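Local coordinates for protein pyruvate kinase (Cryptosporidium parvum, PDB 6P0Y) that probably catalyses the last step of glycolysis, passing a phosphate from phosphoenolpyruvate to ADP to give pyruvate and ATP, with the help of magnesium and potassium ions, at residues 107-112 and 232-237; 453-458 and 475-480; 329-334 and 362-367. All blocks are in the same frame, centred on the assembly; numbering follows the deposited sequence.

Contact 1 (107-112 and 232-237); sequences MLDTKG and FIALSF. With K (potassium ion), chain E.
Leu108 and Phe232 meet within a parallel strand pairing: the amide N of Leu108 donates to O of Phe232 at 2.8 Å. Ala234 N then returns to Leu108 O, also at 2.8 Å, and Thr110 N to Ala234 O at 3.2 Å. This alternation, with strand directions 21° apart, is the evidence for two adjacent parallel strands. Asp109 shows what the pairing carries. With CG anti to the backbone N (chi1 -166°), the side chain runs along the face shared with Met107, Phe232 and Ala234. Its CB lies 4.0 Å from the CB of Ala234, and CG stays within 3.9 Å of that methyl. At the tip the two oxygens part: OD1 reaches the potassium ion at 2.9 Å, whereas OD2 forms salt bridges to Arg74 and Lys270 while still touching the Ala234 methyl. The backbone O of Thr110 is a second potassium ligand, at 2.8 Å, and Asn76 and Ser78 supply the others. Further along, Ser236 grips Thr110 twice. Its N donates to Thr110 OG1 at 3.0 Å, nearly straight at 171°, and its OG donates to Thr110 O, so the Thr110 carbonyl oxygen serves both the metal and the Ser236 hydroxyl. A water accepts from Thr110 OG1 and donates to Ser236 O. These are the third and fourth strands of the TIM-type barrel: strand 72-76 flanks Met107 and Asp109, strand 266-271 lies beyond Ala234 and Leu235, and helix 215-226 packs on Leu108 and Ile233.

Contact 2 (453-458 and 475-480); sequences CTAKPE and NSIHHS
Ile477 reaches across to the peptide between Thr454 and Ala455 with a single methyl. Its CG2 lies 3.8 Å from Ala455 N and 3.9 Å from the carbonyl C of Thr454, so the methyl rests against the backbone more closely than against any side chain of segment 453-458. The nearest side-chain atom there is the CB of Ala455, 4.3 Å from the same CG2. Ala455 in turn directs that CB toward the other segment, where it meets Asn475 O at 4.1 Å. No hydrogen bond joins the two segments, and contact is purely van der Waals. Torsions explain which branch touches: CG1 of Ile477 is wedged between the backbone N and the carbonyl carbon (chi1 55°), which puts CG2 anti to that carbonyl carbon, where it meets the Ala455 amide. Ile477 also packs on Ile431 of strand 427-431. The fold explains why these segments meet. Strand 449-454, helix 457-462 and strand 469-473 form a beta-alpha-beta unit of the C-terminal alpha/beta domain, and the contact joins the turn leaving the first strand to the loop leaving the second. Backbone bonds of Thr454 to Tyr472 and Leu474 tie those neighbouring parallel strands just ahead of it. Each departing chain is shaped by an ST turn. Thr454 OG1 accepts from Lys456 N at 3.2 Å, bending the chain into helix 457-462, and also bonds to Thr432 O, which links the turn to the chain just after strand 427-431. Ser476 OG likewise accepts from His478 N, at 3.2 Å, so that the turn encloses Ile477. Further out, His479 occupies the N-cap position of helix 480-493, and its ND1 is hydrogen-bonded to Glu481 OE1.

Contact 3 (329-334 and 362-367); sequences QMLESM and SGETAN. With ADP (adenosine-5'-diphosphate), chain C.
Glu364 turns its carboxylate to the loop of Gln329 and Leu331, where OE2 accepts from Leu331 N at 3.2 Å. The other oxygen, OE1, accepts from Ser362 N at 2.7 Å, within its own segment. Both amides approach nearly in line with the C-O bonds they meet. OE2 has a second donor, a water at 2.7 Å that also accepts from Met330 N at 3.0 Å, so two successive amides of the loop are served by one carboxylate oxygen, one directly and one through water. A bend at chi2 (102°) folds the Glu364 side chain back far enough for OE1 to reach Ser362. Gln329 comes past in the opposite direction with its chain extended. Its CG lies 3.4 Å from Glu364 OE2, and the amide and carboxylate planes stand 65° apart. The amide oxygen of Gln329 takes the N-H of Gly363 at 3.0 Å, with the donor tilted 30° from the carbonyl plane. That N-H is the first of the short helix 363-366, for which Ser362 holds the N-cap position without a capping bond from its side chain. At the far end of the contact a second water donates to both Met334 O, at 2.6 Å, and Glu364 O, joining the segments again. Helix 371-387 packs on Leu331 and Glu364, and helix 342-353 on Met330 and Leu331. The buried carboxylate receives two amide N-H groups and a water, which would favour an ionised Glu364. These bonds probably help hold the turn whose Ser362, Gly363 and Ala366 border the bound ADP.

Contacts 1 and 3 belong to the same barrel and flank its nucleotide site from different strands: contact 1 on the third and fourth, contact 3 on the chain that follows the seventh and eighth. Their centres are 19 Å apart and their nearest atoms about 8 Å, so they do not touch. The Asp109 side chain is about 7 Å from both ADP and the magnesium ion, while that of Ser362 is about 4 Å from the magnesium; Arg74, an ADP-binding residue, lies near both. Contact 2 belongs to the C-terminal domain, its centre 29 Å from that of contact 1 and 36 Å from that of contact 3, whose nearest atoms are about 22 Å away.

Contact 1 (107-112 and 232-237)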
# COMPACT_ATOMS: atom_id res chain seq x y z
N MET A 107 26.48 19.74 -26.27
CA MET A 107 25.41 19.06 -27.03
C MET A 107 25.35 19.65 -28.44
O MET A 107 25.25 20.89 -28.54
CB MET A 107 24.07 19.25 -26.31
CG MET A 107 22.85 18.92 -27.15
SD MET A 107 21.32 19.17 -26.22
CE MET A 107 21.25 17.65 -25.28
N LEU A 108 25.44 18.81 -29.47
CA LEU A 108 25.18 19.19 -30.89
C LEU A 108 23.72 18.84 -31.21
O LEU A 108 23.38 17.65 -31.22
CB LEU A 108 26.14 18.46 -31.83
CG LEU A 108 26.09 18.92 -33.29
CD1 LEU A 108 27.43 18.74 -33.99
CD2 LEU A 108 24.99 18.22 -34.07
N ASP A 109 22.91 19.87 -31.48
CA ASP A 109 21.49 19.73 -31.88
C ASP A 109 21.42 19.79 -33.41
O ASP A 109 21.68 20.87 -33.97
CB ASP A 109 20.64 20.79 -31.17
CG ASP A 109 19.14 20.55 -31.25
OD1 ASP A 109 18.64 20.26 -32.36
OD2 ASP A 109 18.47 20.67 -30.21
N THR A 110 21.09 18.66 -34.05
CA THR A 110 21.15 18.45 -35.53
C THR A 110 20.09 19.32 -36.22
O THR A 110 19.02 19.54 -35.62
CB THR A 110 20.94 16.98 -35.90
OG1 THR A 110 19.63 16.59 -35.47
CG2 THR A 110 21.98 16.06 -35.30
N LYS A 111 20.39 19.80 -37.43
CA LYS A 111 19.43 20.54 -38.29
C LYS A 111 18.28 19.60 -38.65
O LYS A 111 17.12 19.94 -38.37
CB LYS A 111 20.12 21.07 -39.55
CG LYS A 111 19.26 21.98 -40.43
CD LYS A 111 20.08 22.77 -41.44
CE LYS A 111 19.25 23.71 -42.28
NZ LYS A 111 19.33 23.39 -43.73
N GLY A 112 18.62 18.44 -39.23
CA GLY A 112 17.66 17.39 -39.62
C GLY A 112 16.70 17.87 -40.70
O GLY A 112 16.97 18.84 -41.40
N PHE A 232 26.91 15.05 -26.22
CA PHE A 232 25.49 14.77 -26.57
C PHE A 232 25.22 15.14 -28.04
O PHE A 232 25.63 16.22 -28.48
CB PHE A 232 24.54 15.55 -25.65
CG PHE A 232 24.82 15.35 -24.18
CD1 PHE A 232 24.45 14.18 -23.54
CD2 PHE A 232 25.48 16.32 -23.44
CE1 PHE A 232 24.71 13.99 -22.19
CE2 PHE A 232 25.75 16.13 -22.10
CZ PHE A 232 25.36 14.97 -21.47
N ILE A 233 24.57 14.23 -28.77
CA ILE A 233 23.89 14.52 -30.07
C ILE A 233 22.39 14.59 -29.78
O ILE A 233 21.81 13.54 -29.43
CB ILE A 233 24.22 13.45 -31.14
CG1 ILE A 233 25.72 13.41 -31.44
CG2 ILE A 233 23.40 13.68 -32.40
CD1 ILE A 233 26.18 12.12 -32.08
N ALA A 234 21.79 15.77 -29.89
CA ALA A 234 20.33 15.99 -29.78
C ALA A 234 19.71 15.75 -31.15
O ALA A 234 19.67 16.69 -31.96
CB ALA A 234 20.04 17.37 -29.24
N LEU A 235 19.27 14.52 -31.41
CA LEU A 235 18.84 14.03 -32.75
C LEU A 235 17.43 14.55 -33.05
O LEU A 235 16.47 14.06 -32.42
CB LEU A 235 18.91 12.50 -32.74
CG LEU A 235 19.08 11.83 -34.10
CD1 LEU A 235 20.33 12.33 -34.81
CD2 LEU A 235 19.14 10.31 -33.94
N SER A 236 17.32 15.51 -33.97
CA SER A 236 16.06 16.22 -34.30
C SER A 236 15.12 15.30 -35.09
O SER A 236 15.63 14.51 -35.92
CB SER A 236 16.33 17.50 -35.04
OG SER A 236 16.94 18.45 -34.18
N PHE A 237 13.82 15.39 -34.81
CA PHE A 237 12.70 14.72 -35.53
C PHE A 237 12.91 13.20 -35.60
O PHE A 237 12.70 12.63 -36.69
CB PHE A 237 12.55 15.31 -36.94
CG PHE A 237 12.13 16.76 -36.98
CD1 PHE A 237 10.78 17.10 -36.99
CD2 PHE A 237 13.07 17.78 -37.03
CE1 PHE A 237 10.39 18.43 -37.04
CE2 PHE A 237 12.67 19.11 -37.07
CZ PHE A 237 11.34 19.43 -37.08
K K E . 17.97 21.94 -34.63
O HOH W 1 18.18 15.11 -37.10

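Contact 2 (453-458 and 475-480)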
# COMPACT_ATOMS: atom_id res chain seq x y z
N CYS A 453 32.51 10.99 -8.73
CA CYS A 453 33.98 11.15 -8.73
C CYS A 453 34.59 10.21 -9.78
O CYS A 453 34.34 8.99 -9.70
CB CYS A 453 34.56 10.88 -7.35
SG CYS A 453 33.90 11.98 -6.08
N THR A 454 35.33 10.77 -10.73
CA THR A 454 35.86 10.04 -11.92
C THR A 454 37.18 10.68 -12.37
O THR A 454 37.39 11.87 -12.10
CB THR A 454 34.83 10.06 -13.05
OG1 THR A 454 35.33 9.23 -14.11
CG2 THR A 454 34.54 11.45 -13.57
N ALA A 455 38.02 9.88 -13.04
CA ALA A 455 39.29 10.32 -13.66
C ALA A 455 39.06 10.68 -15.14
O ALA A 455 39.92 11.38 -15.71
CB ALA A 455 40.33 9.23 -13.51
N LYS A 456 37.94 10.25 -15.73
CA LYS A 456 37.60 10.46 -17.16
C LYS A 456 36.65 11.65 -17.28
O LYS A 456 35.49 11.56 -16.89
CB LYS A 456 36.99 9.19 -17.75
CG LYS A 456 37.68 7.90 -17.33
CD LYS A 456 37.36 6.71 -18.22
CE LYS A 456 38.00 6.77 -19.59
NZ LYS A 456 37.27 5.92 -20.57
N PRO A 457 37.12 12.82 -17.78
CA PRO A 457 36.24 13.97 -18.02
C PRO A 457 34.98 13.71 -18.86
O PRO A 457 33.97 14.31 -18.55
CB PRO A 457 37.16 14.95 -18.77
CG PRO A 457 38.53 14.63 -18.25
CD PRO A 457 38.52 13.12 -18.09
N GLU A 458 35.05 12.86 -19.88
CA GLU A 458 33.89 12.59 -20.78
C GLU A 458 32.81 11.82 -20.00
O GLU A 458 31.62 11.96 -20.34
CB GLU A 458 34.26 11.87 -22.08
CG GLU A 458 35.33 10.79 -21.97
CD GLU A 458 36.74 11.29 -22.20
OE1 GLU A 458 37.55 11.24 -21.25
OE2 GLU A 458 37.03 11.75 -23.34
N ASN A 475 42.74 13.14 -11.21
CA ASN A 475 43.83 12.56 -12.04
C ASN A 475 43.85 11.05 -11.84
O ASN A 475 44.19 10.33 -12.80
CB ASN A 475 45.18 13.20 -11.71
CG ASN A 475 45.13 14.71 -11.77
OD1 ASN A 475 45.01 15.37 -10.74
ND2 ASN A 475 45.18 15.27 -12.97
N SER A 476 43.50 10.58 -10.64
CA SER A 476 43.40 9.15 -10.25
C SER A 476 42.21 8.96 -9.31
O SER A 476 41.80 9.94 -8.66
CB SER A 476 44.69 8.69 -9.60
OG SER A 476 44.59 7.35 -9.16
N ILE A 477 41.68 7.73 -9.24
CA ILE A 477 40.59 7.33 -8.30
C ILE A 477 41.02 6.06 -7.54
O ILE A 477 40.14 5.32 -7.06
CB ILE A 477 39.26 7.11 -9.06
CG1 ILE A 477 39.42 6.09 -10.20
CG2 ILE A 477 38.71 8.43 -9.56
CD1 ILE A 477 38.12 5.51 -10.69
N HIS A 478 42.34 5.84 -7.43
CA HIS A 478 42.95 4.57 -6.96
C HIS A 478 42.85 4.47 -5.43
O HIS A 478 42.57 3.36 -4.94
CB HIS A 478 44.39 4.48 -7.48
CG HIS A 478 45.09 3.19 -7.19
ND1 HIS A 478 44.89 2.05 -7.96
CD2 HIS A 478 46.00 2.86 -6.25
CE1 HIS A 478 45.64 1.07 -7.49
NE2 HIS A 478 46.33 1.54 -6.44
N HIS A 479 43.05 5.58 -4.71
CA HIS A 479 42.93 5.66 -3.23
C HIS A 479 41.55 6.21 -2.85
O HIS A 479 41.41 7.44 -2.76
CB HIS A 479 44.12 6.45 -2.66
CG HIS A 479 45.37 5.65 -2.68
ND1 HIS A 479 45.54 4.54 -1.87
CD2 HIS A 479 46.49 5.74 -3.43
CE1 HIS A 479 46.72 4.00 -2.10
NE2 HIS A 479 47.33 4.72 -3.05
N SER A 480 40.60 5.30 -2.63
CA SER A 480 39.16 5.57 -2.36
C SER A 480 39.00 6.52 -1.16
O SER A 480 38.19 7.46 -1.26
CB SER A 480 38.41 4.29 -2.12
OG SER A 480 38.41 3.48 -3.29

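Contact 3 (329-334 and 362-367)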
# COMPACT_ATOMS: atom_id res chain seq x y z
N GLN A 329 10.57 26.25 -24.32
CA GLN A 329 10.96 27.63 -23.94
C GLN A 329 9.88 28.14 -22.98
O GLN A 329 8.74 28.39 -23.44
CB GLN A 329 11.11 28.51 -25.19
CG GLN A 329 11.56 29.93 -24.89
CD GLN A 329 11.91 30.72 -26.13
OE1 GLN A 329 12.99 30.59 -26.69
NE2 GLN A 329 10.98 31.56 -26.56
N MET A 330 10.21 28.26 -21.69
CA MET A 330 9.23 28.48 -20.59
C MET A 330 9.38 29.87 -19.97
O MET A 330 8.48 30.25 -19.20
CB MET A 330 9.41 27.41 -19.50
CG MET A 330 8.94 26.04 -19.94
SD MET A 330 8.81 24.87 -18.57
CE MET A 330 10.53 24.40 -18.36
N LEU A 331 10.46 30.61 -20.28
CA LEU A 331 10.70 31.99 -19.79
C LEU A 331 10.84 32.95 -20.98
O LEU A 331 11.79 33.75 -20.99
CB LEU A 331 11.96 32.01 -18.92
CG LEU A 331 11.98 31.05 -17.73
CD1 LEU A 331 13.32 31.11 -17.01
CD2 LEU A 331 10.84 31.33 -16.76
N GLU A 332 9.91 32.88 -21.95
CA GLU A 332 9.96 33.66 -23.21
C GLU A 332 10.02 35.16 -22.90
O GLU A 332 10.80 35.86 -23.58
CB GLU A 332 8.74 33.34 -24.09
CG GLU A 332 8.72 34.11 -25.40
CD GLU A 332 7.64 33.68 -26.39
OE1 GLU A 332 6.84 32.77 -26.05
OE2 GLU A 332 7.59 34.26 -27.49
N SER A 333 9.25 35.62 -21.91
CA SER A 333 9.15 37.05 -21.51
C SER A 333 10.53 37.61 -21.15
O SER A 333 10.71 38.84 -21.30
CB SER A 333 8.18 37.24 -20.36
OG SER A 333 8.77 36.90 -19.12
N MET A 334 11.45 36.75 -20.71
CA MET A 334 12.80 37.13 -20.20
C MET A 334 13.79 37.34 -21.36
O MET A 334 14.96 37.66 -21.07
CB MET A 334 13.36 36.06 -19.26
CG MET A 334 12.58 35.93 -17.97
SD MET A 334 13.61 35.31 -16.61
CE MET A 334 14.64 36.73 -16.30
N SER A 362 16.51 28.65 -24.50
CA SER A 362 16.70 28.80 -25.96
C SER A 362 17.00 30.26 -26.28
O SER A 362 18.18 30.66 -26.14
CB SER A 362 15.50 28.27 -26.70
OG SER A 362 15.41 26.86 -26.55
N GLY A 363 15.99 31.05 -26.65
CA GLY A 363 16.12 32.50 -26.93
C GLY A 363 16.61 33.27 -25.72
O GLY A 363 17.33 34.28 -25.92
N GLU A 364 16.26 32.83 -24.51
CA GLU A 364 16.56 33.53 -23.24
C GLU A 364 18.08 33.69 -23.08
O GLU A 364 18.50 34.70 -22.49
CB GLU A 364 15.98 32.80 -22.03
CG GLU A 364 14.50 32.49 -22.12
CD GLU A 364 14.17 31.05 -22.50
OE1 GLU A 364 14.93 30.46 -23.29
OE2 GLU A 364 13.16 30.52 -21.98
N THR A 365 18.86 32.72 -23.57
CA THR A 365 20.35 32.73 -23.52
C THR A 365 20.94 33.05 -24.90
O THR A 365 21.94 33.80 -24.94
CB THR A 365 20.91 31.40 -22.99
OG1 THR A 365 20.30 30.32 -23.69
CG2 THR A 365 20.69 31.22 -21.50
N ALA A 366 20.36 32.51 -25.98
CA ALA A 366 20.96 32.48 -27.34
C ALA A 366 20.95 33.88 -27.98
O ALA A 366 21.98 34.26 -28.55
CB ALA A 366 20.24 31.47 -28.20
N ASN A 367 19.82 34.59 -27.92
CA ASN A 367 19.69 35.98 -28.42
C ASN A 367 18.67 36.74 -27.56
O ASN A 367 17.60 37.10 -28.07
CB ASN A 367 19.40 36.02 -29.93
CG ASN A 367 18.04 35.47 -30.31
OD1 ASN A 367 17.49 34.61 -29.63
ND2 ASN A 367 17.49 35.96 -31.41
PB ADP C . 15.15 27.87 -33.10
O1B ADP C . 15.59 28.04 -34.55
O2B ADP C . 14.49 29.18 -32.66
O3B ADP C . 14.28 26.68 -32.86
PA ADP C . 16.79 27.87 -30.72
O1A ADP C . 18.28 27.68 -30.54
O2A ADP C . 15.90 26.98 -29.94
O3A ADP C . 16.51 27.71 -32.28
O5' ADP C . 16.40 29.41 -30.52
C5' ADP C . 17.22 30.49 -30.02
C4' ADP C . 17.38 31.58 -31.06
O4' ADP C . 18.65 32.23 -30.88
C3' ADP C . 17.34 31.13 -32.53
O3' ADP C . 16.03 31.25 -33.06
C2' ADP C . 18.28 32.12 -33.21
O2' ADP C . 17.60 33.33 -33.55
C1' ADP C . 19.33 32.36 -32.12
N9 ADP C . 20.44 31.41 -32.13
C8 ADP C . 20.51 30.19 -31.52
N7 ADP C . 21.64 29.55 -31.71
C5 ADP C . 22.37 30.42 -32.50
C6 ADP C . 23.67 30.33 -33.06
N6 ADP C . 24.50 29.30 -32.87
N1 ADP C . 24.09 31.36 -33.83
C2 ADP C . 23.27 32.41 -34.01
N3 ADP C . 22.04 32.61 -33.52
C4 ADP C . 21.65 31.57 -32.77
O HOH W 2 13.16 28.04 -20.97
O HOH W 3 17.27 37.22 -22.27